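Local coordinates for fiber protein 2 (Fowl adenovirus 1, PDB 2VTW), which is the trimeric short fibre of the virus, which probably forms capsid spikes and, through its C-terminal head domain, attaches the virion to a host receptor, at residues T73-S78 with C83-I88. Sequence-based numbering, arbitrary orientation.
Sequences TVWVSS and CNPSNI
With Trp75 CG and Ser86 OG each anti to its own carbonyl carbon and beside its backbone N (chi1 -76° for Trp75), the two side chains meet. Ser86 OG comes within 3.0 Å of Trp75 N and takes its hydrogen in a nearly straight bond (167°), while also lying in the plane of the indole at its edge; the same OG is hydrogen-bonded to Asn20 O of strand 4-23. Pro85 CG sits over one face of the indole, toward the rim, 4.2 Å from the centroid of the five-membered ring, a CH-pi contact, and Pro85 CB is 3.8 Å from Trp75 CD1. Phe115, its ring almost parallel to the indole, and Leu166 add to the Trp75 packing.

In the beta-sheet of the fibre head, the loop between strands 71-76 and 92-94 doubles back, and its type I turn from Asn84 to Asn87 packs on the strand just left. Just past that strand, Ser77 OG, anti to its backbone N, points at Cys83 O, though the modelled 2.4 Å is doubtfully short; OG also bonds Phe79 N.

Between these two contacts, a water donates to Trp75 O and to Asn84 OD1 (2.6 Å) and accepts from Ser86 N. Asn84 OD1 also receives Ile88 N at 2.9 Å, the donor tilted from the carbonyl plane, and ND2 donates to Leu80 O and, in its amide plane, to a lone pair of Ile88 O, so that the amide is gripped on both ends and its flip is fixed. Beside the water, Ile88 CG1 and CD1 lie against Trp75 O, each 3.6 Å away.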
ATOM      1  N   THR A  73       8.961 -15.084  10.579  1.00 23.65           N
ATOM      2  CA  THR A  73       7.865 -14.248  11.082  1.00 22.74           C
ATOM      3  C   THR A  73       8.358 -13.287  12.139  1.00 22.32           C
ATOM      4  O   THR A  73       9.169 -13.647  13.011  1.00 22.19           O
ATOM      5  CB  THR A  73       6.723 -15.113  11.639  1.00 21.90           C
ATOM      6  OG1 THR A  73       6.254 -15.985  10.610  1.00 23.57           O
ATOM      7  CG2 THR A  73       5.558 -14.265  12.194  1.00 22.77           C
ATOM      8  N   VAL A  74       7.874 -12.060  12.038  1.00 21.46           N
ATOM      9  CA  VAL A  74       8.033 -11.035  13.046  1.00 21.01           C
ATOM     10  C   VAL A  74       6.612 -10.629  13.531  1.00 21.17           C
ATOM     11  O   VAL A  74       5.703 -10.393  12.723  1.00 20.13           O
ATOM     12  CB  VAL A  74       8.783  -9.807  12.481  1.00 20.98           C
ATOM     13  CG1 VAL A  74       8.823  -8.641  13.509  1.00 20.80           C
ATOM     14  CG2 VAL A  74      10.190 -10.213  12.093  1.00 20.28           C
ATOM     15  N   TRP A  75       6.430 -10.605  14.851  1.00 20.57           N
ATOM     16  CA  TRP A  75       5.189 -10.167  15.490  1.00 19.99           C
ATOM     17  C   TRP A  75       5.296  -8.731  15.941  1.00 19.83           C
ATOM     18  O   TRP A  75       6.192  -8.398  16.703  1.00 19.78           O
ATOM     19  CB  TRP A  75       4.883 -11.059  16.707  1.00 19.50           C
ATOM     20  CG  TRP A  75       4.355 -12.373  16.308  1.00 17.29           C
ATOM     21  CD1 TRP A  75       5.051 -13.522  16.172  1.00 16.99           C
ATOM     22  CD2 TRP A  75       2.994 -12.676  15.959  1.00 17.37           C
ATOM     23  NE1 TRP A  75       4.215 -14.529  15.758  1.00 18.65           N
ATOM     24  CE2 TRP A  75       2.946 -14.029  15.614  1.00 18.81           C
ATOM     25  CE3 TRP A  75       1.824 -11.921  15.875  1.00 17.67           C
ATOM     26  CZ2 TRP A  75       1.766 -14.653  15.225  1.00 19.36           C
ATOM     27  CZ3 TRP A  75       0.664 -12.537  15.492  1.00 17.18           C
ATOM     28  CH2 TRP A  75       0.632 -13.885  15.180  1.00 16.78           C
ATOM     29  N   VAL A  76       4.415  -7.857  15.459  1.00 19.74           N
ATOM     30  CA  VAL A  76       4.319  -6.502  16.032  1.00 20.23           C
ATOM     31  C   VAL A  76       3.194  -6.498  17.064  1.00 20.97           C
ATOM     32  O   VAL A  76       2.059  -6.946  16.775  1.00 21.15           O
ATOM     33  CB  VAL A  76       4.097  -5.404  14.982  1.00 19.75           C
ATOM     34  CG1 VAL A  76       3.785  -4.069  15.638  1.00 16.22           C
ATOM     35  CG2 VAL A  76       5.332  -5.286  14.107  1.00 19.73           C
ATOM     36  N   SER A  77       3.520  -5.989  18.256  1.00 21.39           N
ATOM     37  CA  SER A  77       2.639  -6.066  19.425  1.00 21.25           C
ATOM     38  C   SER A  77       2.522  -4.713  20.045  1.00 20.99           C
ATOM     39  O   SER A  77       3.471  -3.943  20.005  1.00 19.86           O
ATOM     40  CB  SER A  77       3.178  -7.069  20.443  1.00 22.43           C
ATOM     41  OG  SER A  77       2.335  -7.160  21.585  1.00 25.62           O
ATOM     42  N   SER A  78       1.308  -4.413  20.525  1.00 20.44           N
ATOM     43  CA  SER A  78       1.024  -3.282  21.375  1.00 21.18           C
ATOM     44  C   SER A  78       0.926  -3.705  22.880  1.00 21.36           C
ATOM     45  O   SER A  78       0.709  -2.854  23.719  1.00 21.21           O
ATOM     46  CB  SER A  78      -0.299  -2.623  20.971  1.00 20.59           C
ATOM     47  OG  SER A  78      -1.399  -3.518  21.141  1.00 21.00           O
ATOM     48  N   CYS A  83       1.690  -9.869  25.884  1.00 26.77           N
ATOM     49  CA  CYS A  83       1.736 -10.706  24.661  1.00 26.70           C
ATOM     50  C   CYS A  83       2.646 -10.079  23.581  1.00 26.77           C
ATOM     51  O   CYS A  83       2.232  -9.205  22.829  1.00 27.00           O
ATOM     52  CB  CYS A  83       0.314 -10.939  24.137  1.00 25.89           C
ATOM     53  SG  CYS A  83       0.214 -12.198  22.906  1.00 25.50           S
ATOM     54  N   ASN A  84       3.895 -10.542  23.545  1.00 27.15           N
ATOM     55  CA  ASN A  84       4.980  -9.917  22.798  1.00 26.71           C
ATOM     56  C   ASN A  84       5.989 -10.977  22.328  1.00 26.46           C
ATOM     57  O   ASN A  84       7.144 -10.945  22.715  1.00 26.72           O
ATOM     58  CB  ASN A  84       5.664  -8.884  23.687  1.00 26.36           C
ATOM     59  CG  ASN A  84       6.538  -7.919  22.910  1.00 27.91           C
ATOM     60  OD1 ASN A  84       6.656  -8.009  21.669  1.00 27.30           O
ATOM     61  ND2 ASN A  84       7.126  -6.957  23.620  1.00 25.16           N
ATOM     62  N   PRO A  85       5.554 -11.906  21.466  1.00 26.80           N
ATOM     63  CA  PRO A  85       6.362 -13.065  21.053  1.00 26.92           C
ATOM     64  C   PRO A  85       7.749 -12.739  20.480  1.00 27.15           C
ATOM     65  O   PRO A  85       8.662 -13.561  20.609  1.00 28.33           O
ATOM     66  CB  PRO A  85       5.508 -13.728  19.971  1.00 27.20           C
ATOM     67  CG  PRO A  85       4.142 -13.188  20.135  1.00 26.55           C
ATOM     68  CD  PRO A  85       4.226 -11.894  20.822  1.00 26.80           C
ATOM     69  N   SER A  86       7.886 -11.554  19.883  1.00 26.59           N
ATOM     70  CA  SER A  86       9.097 -11.113  19.173  1.00 26.42           C
ATOM     71  C   SER A  86       9.906 -10.093  19.947  1.00 26.44           C
ATOM     72  O   SER A  86      10.961  -9.696  19.501  1.00 26.40           O
ATOM     73  CB  SER A  86       8.723 -10.521  17.783  1.00 25.69           C
ATOM     74  OG  SER A  86       8.340 -11.561  16.886  1.00 22.06           O
ATOM     75  N   ASN A  87       9.392  -9.648  21.089  1.00 27.29           N
ATOM     76  CA  ASN A  87      10.148  -8.842  22.036  1.00 26.92           C
ATOM     77  C   ASN A  87      10.341  -7.457  21.482  1.00 26.84           C
ATOM     78  O   ASN A  87      11.430  -6.892  21.548  1.00 26.44           O
ATOM     79  CB  ASN A  87      11.483  -9.536  22.404  1.00 27.77           C
ATOM     80  CG  ASN A  87      12.260  -8.835  23.526  1.00 28.05           C
ATOM     81  OD1 ASN A  87      11.679  -8.201  24.429  1.00 30.71           O
ATOM     82  ND2 ASN A  87      13.601  -8.919  23.445  1.00 27.17           N
ATOM     83  N   ILE A  88       9.257  -6.894  20.948  1.00 26.25           N
ATOM     84  CA  ILE A  88       9.241  -5.473  20.637  1.00 26.65           C
ATOM     85  C   ILE A  88       9.516  -4.731  21.933  1.00 27.23           C
ATOM     86  O   ILE A  88       8.856  -4.977  22.926  1.00 27.31           O
ATOM     87  CB  ILE A  88       7.890  -4.997  20.001  1.00 26.19           C
ATOM     88  CG1 ILE A  88       7.538  -5.837  18.768  1.00 25.65           C
ATOM     89  CG2 ILE A  88       7.947  -3.541  19.586  1.00 25.03           C
ATOM     90  CD1 ILE A  88       8.672  -5.971  17.749  1.00 24.15           C
TER
HETATM   91  O   HOH W   1       5.967  -9.272  19.470  1.00 21.27           O